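Side-chain contacts in hypothetical protein BQLF2 (Murid herpesvirus 4, PDB 2OA5), which is an abundant tegument protein of the virion, a member of the herpesvirus BLRF2 family that probably has a structural role: residues K8-E11 with E12-K15; K15-E18 with R19-E23. All blocks are in the same frame, centred on the assembly; numbering follows the deposited sequence.

Both contacts are local, formed by side chains three or four residues apart on the long helix 8-33, and they meet end to end at K15. Contact 1 is a surface contact at the start of the helix, in which M13 alone is buried; contact 2, a little further along, is partly buried through E16 and V17. Each pairs a charged bridge with apolar packing, but the charges differ in reach: in contact 1 a lysine meets a carboxylate loosely, four residues on, whereas in contact 2 an arginine grips a carboxylate three residues back. Both touch the bound polyether PE5 and the second subunit.

Contact 1: residues K8-E11 with E12-K15; sequences KTYE and EMVK. With PE5 (3,6,9,12,15,18,21,24-octaoxahexacosan-1-ol), chain C.
The ring of Y10 is met obliquely by two apolar groups from the next turn: CG2 of V14 comes to 3.6 Å from CE1, while the CE methyl of selenomethionine M13 approaches CD2 at 4.1 Å. Together they illustrate side-chain packing between successive turns of an α-helix, here the opening turns of helix 8-33. With CG anti to the backbone N (chi1 -175°), the tyrosine swings beside its own carbonyl and lies where the residues three and four places on can reach it. M13 crosses it at about a right angle, its chain bending at the last torsion to deliver the methyl. The hydroxyl of Y10 extends to the second subunit, where it makes a weak hydrogen bond to the carbonyl of K8.

A second flat group, the carboxylate of E12, is shared out between neighbours. OE2 makes a rather long salt bridge to NZ of K8 (3.5 Å), whose extended chain turns at its last torsion (chi4 57°), setting the direction of NZ; CE lies equally near the same oxygen. OE1 is bonded to the hydroxyl of S51 of the second subunit, so the glutamate links an exposed lysine to the subunit interface.

Beneath these side chains the helical backbone is regular, with E12, V14 and K15 each donating to the carbonyl four residues earlier. M13 bonds to T9 and adds a weak second bond to Y10. Beyond the protein, CG of M13 rests 3.6 Å from C4 of the polyether PE5.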
loop_
_atom_site.group_PDB
_atom_site.type_symbol
_atom_site.label_atom_id
_atom_site.label_comp_id
_atom_site.label_asym_id
_atom_site.label_seq_id
_atom_site.Cartn_x
_atom_site.Cartn_y
_atom_site.Cartn_z
ATOM N N LYS B 8 -2.817 12.504 22.456
ATOM C CA LYS B 8 -3.283 11.771 23.618
ATOM C C LYS B 8 -3.698 10.361 23.206
ATOM O O LYS B 8 -3.503 9.403 23.949
ATOM C CB LYS B 8 -4.469 12.495 24.250
ATOM C CG LYS B 8 -5.115 11.706 25.373
ATOM C CD LYS B 8 -6.352 12.393 25.925
ATOM C CE LYS B 8 -7.118 11.460 26.857
ATOM N NZ LYS B 8 -6.290 10.950 27.987
ATOM N N THR B 9 -4.273 10.245 22.008
ATOM C CA THR B 9 -4.715 8.957 21.489
ATOM C C THR B 9 -3.527 8.032 21.257
ATOM O O THR B 9 -3.582 6.845 21.571
ATOM C CB THR B 9 -5.468 9.108 20.153
ATOM O OG1 THR B 9 -6.511 10.075 20.298
ATOM C CG2 THR B 9 -6.086 7.777 19.740
ATOM N N TYR B 10 -2.453 8.578 20.700
ATOM C CA TYR B 10 -1.253 7.794 20.432
ATOM C C TYR B 10 -0.598 7.324 21.737
ATOM O O TYR B 10 -0.128 6.188 21.839
ATOM C CB TYR B 10 -0.270 8.629 19.610
ATOM C CG TYR B 10 0.962 7.882 19.166
ATOM C CD1 TYR B 10 2.107 7.840 19.960
ATOM C CD2 TYR B 10 0.980 7.200 17.948
ATOM C CE1 TYR B 10 3.241 7.135 19.548
ATOM C CE2 TYR B 10 2.104 6.494 17.532
ATOM C CZ TYR B 10 3.227 6.464 18.336
ATOM O OH TYR B 10 4.331 5.760 17.922
ATOM N N GLU B 11 -0.568 8.202 22.732
ATOM C CA GLU B 11 0.015 7.861 24.027
ATOM C C GLU B 11 -0.745 6.698 24.640
ATOM O O GLU B 11 -0.143 5.774 25.180
ATOM C CB GLU B 11 -0.045 9.060 24.976
ATOM C CG GLU B 11 0.985 10.137 24.692
ATOM C CD GLU B 11 0.844 11.330 25.619
ATOM O OE1 GLU B 11 0.555 11.118 26.819
ATOM O OE2 GLU B 11 1.032 12.477 25.154
ATOM N N GLU B 12 -2.070 6.748 24.556
ATOM C CA GLU B 12 -2.896 5.681 25.105
ATOM C C GLU B 12 -2.552 4.342 24.463
ATOM O O GLU B 12 -2.593 3.309 25.123
ATOM C CB GLU B 12 -4.385 5.966 24.889
ATOM C CG GLU B 12 -4.889 7.262 25.499
ATOM C CD GLU B 12 -6.387 7.424 25.318
ATOM O OE1 GLU B 12 -6.911 6.934 24.294
ATOM O OE2 GLU B 12 -7.036 8.048 26.188
HETATM N N MSE B 13 -2.222 4.354 23.172
HETATM C CA MSE B 13 -1.875 3.108 22.487
HETATM C C MSE B 13 -0.531 2.602 22.963
HETATM O O MSE B 13 -0.352 1.406 23.155
HETATM C CB MSE B 13 -1.817 3.298 20.970
HETATM C CG MSE B 13 -3.034 2.820 20.215
HETATM SE SE MSE B 13 -2.651 2.716 18.315
HETATM C CE MSE B 13 -2.113 4.537 17.917
ATOM N N VAL B 14 0.415 3.517 23.139
ATOM C CA VAL B 14 1.745 3.147 23.605
ATOM C C VAL B 14 1.595 2.399 24.931
ATOM O O VAL B 14 2.254 1.392 25.169
ATOM C CB VAL B 14 2.631 4.399 23.803
ATOM C CG1 VAL B 14 4.069 3.987 24.075
ATOM C CG2 VAL B 14 2.553 5.286 22.565
ATOM N N LYS B 15 0.709 2.893 25.787
ATOM C CA LYS B 15 0.474 2.245 27.066
ATOM C C LYS B 15 -0.256 0.933 26.836
ATOM O O LYS B 15 0.100 -0.095 27.408
ATOM C CB LYS B 15 -0.372 3.130 27.982
ATOM C CG LYS B 15 0.327 4.353 28.535
ATOM C CD LYS B 15 -0.633 5.093 29.439
ATOM C CE LYS B 15 -0.194 6.520 29.668
ATOM N NZ LYS B 15 -1.358 7.356 30.073
HETATM C C48 PE5 C . -8.607 -5.060 15.215
HETATM C C50 PE5 C . -8.134 -4.446 16.539
HETATM O O1 PE5 C . -8.231 -3.018 16.516
HETATM C C1 PE5 C . -6.972 -2.424 16.871
HETATM C C2 PE5 C . -7.103 -1.661 18.174
HETATM O O2 PE5 C . -6.395 -0.423 18.095
HETATM C C3 PE5 C . -6.859 0.465 19.110
HETATM C C4 PE5 C . -5.838 0.586 20.220
HETATM O O3 PE5 C . -6.430 0.212 21.467
HETATM C C5 PE5 C . -6.184 1.231 22.441
HETATM C C6 PE5 C . -7.118 1.060 23.627
HETATM O O4 PE5 C . -6.815 2.050 24.622
HETATM C C7 PE5 C . -7.747 1.985 25.709
HETATM C C8 PE5 C . -7.700 3.291 26.489
HETATM O O5 PE5 C . -8.849 3.433 27.339
HETATM C C9 PE5 C . -9.447 4.723 27.129
HETATM C C10 PE5 C . -9.294 5.606 28.360
HETATM O O6 PE5 C . -9.667 6.963 28.041
HETATM C C11 PE5 C . -9.906 7.714 29.245
HETATM C C12 PE5 C . -10.920 8.821 28.984
HETATM O O7 PE5 C . -12.054 8.659 29.852
HETATM C C13 PE5 C . -13.059 9.650 29.576
HETATM C C14 PE5 C . -13.243 9.834 28.079
HETATM O O8 PE5 C . -14.534 9.358 27.661
HETATM C C15 PE5 C . -14.685 9.559 26.247
HETATM C C16 PE5 C . -16.007 8.945 25.788
HETATM O O52 PE5 C . -16.405 9.530 24.548
#

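Contact 2: residues K15-E18 with R19-E23; sequences KEVE and RLKLE. With PE5 (3,6,9,12,15,18,21,24-octaoxahexacosan-1-ol), chain C.
R19 reaches back one turn of the α-helix to E16, and this i, i+3 salt bridge is the centre of the contact. NE donates to OE1 of E16 at 3.0 Å, through a bent bond (135°) at the guanidinium edge, with OE1 somewhat out of the guanidinium plane. Only OE1 of the carboxylate meets the guanidinium, and the two planes stand 73° apart, unlike the coplanar, two-pronged pairing. A bend at chi2 (61°) folds the E16 carboxylate toward the arginine. Water 1 donates to the same OE1 at 2.7 Å and accepts a weak hydrogen bond from NH2 of R19, bridging the pair. CB of K15 lies over one face of the guanidinium, 3.8 Å from NH2; the two basic side chains run side by side, with K15 NZ and R19 NH2 5.6 Å apart, near but not in contact.

E18, also bent at chi2, uses its carboxylate differently. OE1 lies 4.0 Å from CD of K21 and OE2 is 4.2 Å from CG of L22, so the group meets aliphatic carbon, with the K21 ammonium too distant for an ion pair. K21 instead lies along V17, its CE 3.6 Å from CG1, and its NZ makes a long, weak ion pair with E16 of the second subunit. Backbone bonds from R19, L20, K21 and L22 to the carbonyls four residues before them keep the turns regular.

CG of E16 also packs on C6 of PE5, at 3.6 Å. On the face turned to the second subunit, V17 and L20 of helix 8-33 pack against V17 and L20 of that subunit, as expected of a parallel helix pair, while E16 makes a long, weak ion pair with K48 on its helix 46-76.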
loop_
_atom_site.group_PDB
_atom_site.type_symbol
_atom_site.label_atom_id
_atom_site.label_comp_id
_atom_site.label_asym_id
_atom_site.label_seq_id
_atom_site.Cartn_x
_atom_site.Cartn_y
_atom_site.Cartn_z
ATOM N N LYS B 15 0.709 2.893 25.787
ATOM C CA LYS B 15 0.474 2.245 27.066
ATOM C C LYS B 15 -0.256 0.933 26.836
ATOM O O LYS B 15 0.100 -0.095 27.408
ATOM C CB LYS B 15 -0.372 3.130 27.982
ATOM C CG LYS B 15 0.327 4.353 28.535
ATOM C CD LYS B 15 -0.633 5.093 29.439
ATOM C CE LYS B 15 -0.194 6.520 29.668
ATOM N NZ LYS B 15 -1.358 7.356 30.073
ATOM N N GLU B 16 -1.282 0.970 25.985
ATOM C CA GLU B 16 -2.070 -0.221 25.704
ATOM C C GLU B 16 -1.224 -1.354 25.159
ATOM O O GLU B 16 -1.469 -2.518 25.491
ATOM C CB GLU B 16 -3.204 0.100 24.720
ATOM C CG GLU B 16 -4.271 -0.999 24.609
ATOM C CD GLU B 16 -4.988 -1.267 25.928
ATOM O OE1 GLU B 16 -4.653 -0.612 26.937
ATOM O OE2 GLU B 16 -5.889 -2.134 25.960
ATOM N N VAL B 17 -0.234 -1.024 24.329
ATOM C CA VAL B 17 0.652 -2.037 23.759
ATOM C C VAL B 17 1.453 -2.687 24.878
ATOM O O VAL B 17 1.679 -3.898 24.868
ATOM C CB VAL B 17 1.668 -1.445 22.739
ATOM C CG1 VAL B 17 2.782 -2.466 22.468
ATOM C CG2 VAL B 17 0.969 -1.100 21.435
ATOM N N GLU B 18 1.879 -1.871 25.837
ATOM C CA GLU B 18 2.650 -2.358 26.974
ATOM C C GLU B 18 1.762 -3.231 27.847
ATOM O O GLU B 18 2.163 -4.320 28.257
ATOM C CB GLU B 18 3.196 -1.180 27.787
ATOM C CG GLU B 18 4.237 -1.579 28.829
ATOM C CD GLU B 18 5.370 -2.391 28.233
ATOM O OE1 GLU B 18 5.668 -2.188 27.037
ATOM O OE2 GLU B 18 5.966 -3.220 28.957
ATOM N N ARG B 19 0.548 -2.766 28.116
ATOM C CA ARG B 19 -0.375 -3.544 28.929
ATOM C C ARG B 19 -0.575 -4.906 28.298
ATOM O O ARG B 19 -0.501 -5.929 28.973
ATOM C CB ARG B 19 -1.746 -2.872 29.032
ATOM C CG ARG B 19 -1.813 -1.568 29.786
ATOM C CD ARG B 19 -3.270 -1.276 30.101
ATOM N NE ARG B 19 -3.716 0.043 29.658
ATOM C CZ ARG B 19 -3.221 1.190 30.106
ATOM N NH1 ARG B 19 -2.251 1.187 31.008
ATOM N NH2 ARG B 19 -3.716 2.342 29.679
ATOM N N LEU B 20 -0.845 -4.913 26.994
ATOM C CA LEU B 20 -1.078 -6.158 26.274
ATOM C C LEU B 20 0.132 -7.071 26.315
ATOM O O LEU B 20 -0.015 -8.291 26.415
ATOM C CB LEU B 20 -1.491 -5.856 24.832
ATOM C CG LEU B 20 -2.945 -5.372 24.751
ATOM C CD1 LEU B 20 -3.201 -4.677 23.432
ATOM C CD2 LEU B 20 -3.874 -6.560 24.923
ATOM N N LYS B 21 1.326 -6.491 26.237
ATOM C CA LYS B 21 2.551 -7.288 26.298
ATOM C C LYS B 21 2.660 -7.956 27.664
ATOM O O LYS B 21 2.877 -9.164 27.763
ATOM C CB LYS B 21 3.777 -6.404 26.066
ATOM C CG LYS B 21 4.161 -6.284 24.614
ATOM C CD LYS B 21 5.083 -5.110 24.355
ATOM C CE LYS B 21 5.302 -4.969 22.859
ATOM N NZ LYS B 21 5.532 -6.301 22.239
ATOM N N LEU B 22 2.507 -7.154 28.717
ATOM C CA LEU B 22 2.584 -7.657 30.085
ATOM C C LEU B 22 1.638 -8.829 30.288
ATOM O O LEU B 22 2.056 -9.931 30.636
ATOM C CB LEU B 22 2.243 -6.543 31.075
ATOM C CG LEU B 22 3.316 -5.467 31.241
ATOM C CD1 LEU B 22 2.802 -4.347 32.123
ATOM C CD2 LEU B 22 4.567 -6.098 31.839
ATOM N N GLU B 23 0.351 -8.589 30.051
ATOM C CA GLU B 23 -0.640 -9.633 30.223
ATOM C C GLU B 23 -0.357 -10.841 29.349
ATOM O O GLU B 23 -0.427 -11.971 29.818
ATOM C CB GLU B 23 -2.033 -9.092 29.918
ATOM C CG GLU B 23 -3.127 -10.110 30.136
ATOM C CD GLU B 23 -4.503 -9.514 29.994
ATOM O OE1 GLU B 23 -4.801 -8.539 30.715
ATOM O OE2 GLU B 23 -5.285 -10.023 29.166
HETATM C C48 PE5 C . -8.607 -5.060 15.215
HETATM C C50 PE5 C . -8.134 -4.446 16.539
HETATM O O1 PE5 C . -8.231 -3.018 16.516
HETATM C C1 PE5 C . -6.972 -2.424 16.871
HETATM C C2 PE5 C . -7.103 -1.661 18.174
HETATM O O2 PE5 C . -6.395 -0.423 18.095
HETATM C C3 PE5 C . -6.859 0.465 19.110
HETATM C C4 PE5 C . -5.838 0.586 20.220
HETATM O O3 PE5 C . -6.430 0.212 21.467
HETATM C C5 PE5 C . -6.184 1.231 22.441
HETATM C C6 PE5 C . -7.118 1.060 23.627
HETATM O O4 PE5 C . -6.815 2.050 24.622
HETATM C C7 PE5 C . -7.747 1.985 25.709
HETATM C C8 PE5 C . -7.700 3.291 26.489
HETATM O O5 PE5 C . -8.849 3.433 27.339
HETATM C C9 PE5 C . -9.447 4.723 27.129
HETATM C C10 PE5 C . -9.294 5.606 28.360
HETATM O O6 PE5 C . -9.667 6.963 28.041
HETATM C C11 PE5 C . -9.906 7.714 29.245
HETATM C C12 PE5 C . -10.920 8.821 28.984
HETATM O O7 PE5 C . -12.054 8.659 29.852
HETATM C C13 PE5 C . -13.059 9.650 29.576
HETATM C C14 PE5 C . -13.243 9.834 28.079
HETATM O O8 PE5 C . -14.534 9.358 27.661
HETATM C C15 PE5 C . -14.685 9.559 26.247
HETATM C C16 PE5 C . -16.007 8.945 25.788
HETATM O O52 PE5 C . -16.405 9.530 24.548
HETATM O O HOH W 1 -4.433 2.077 27.272
#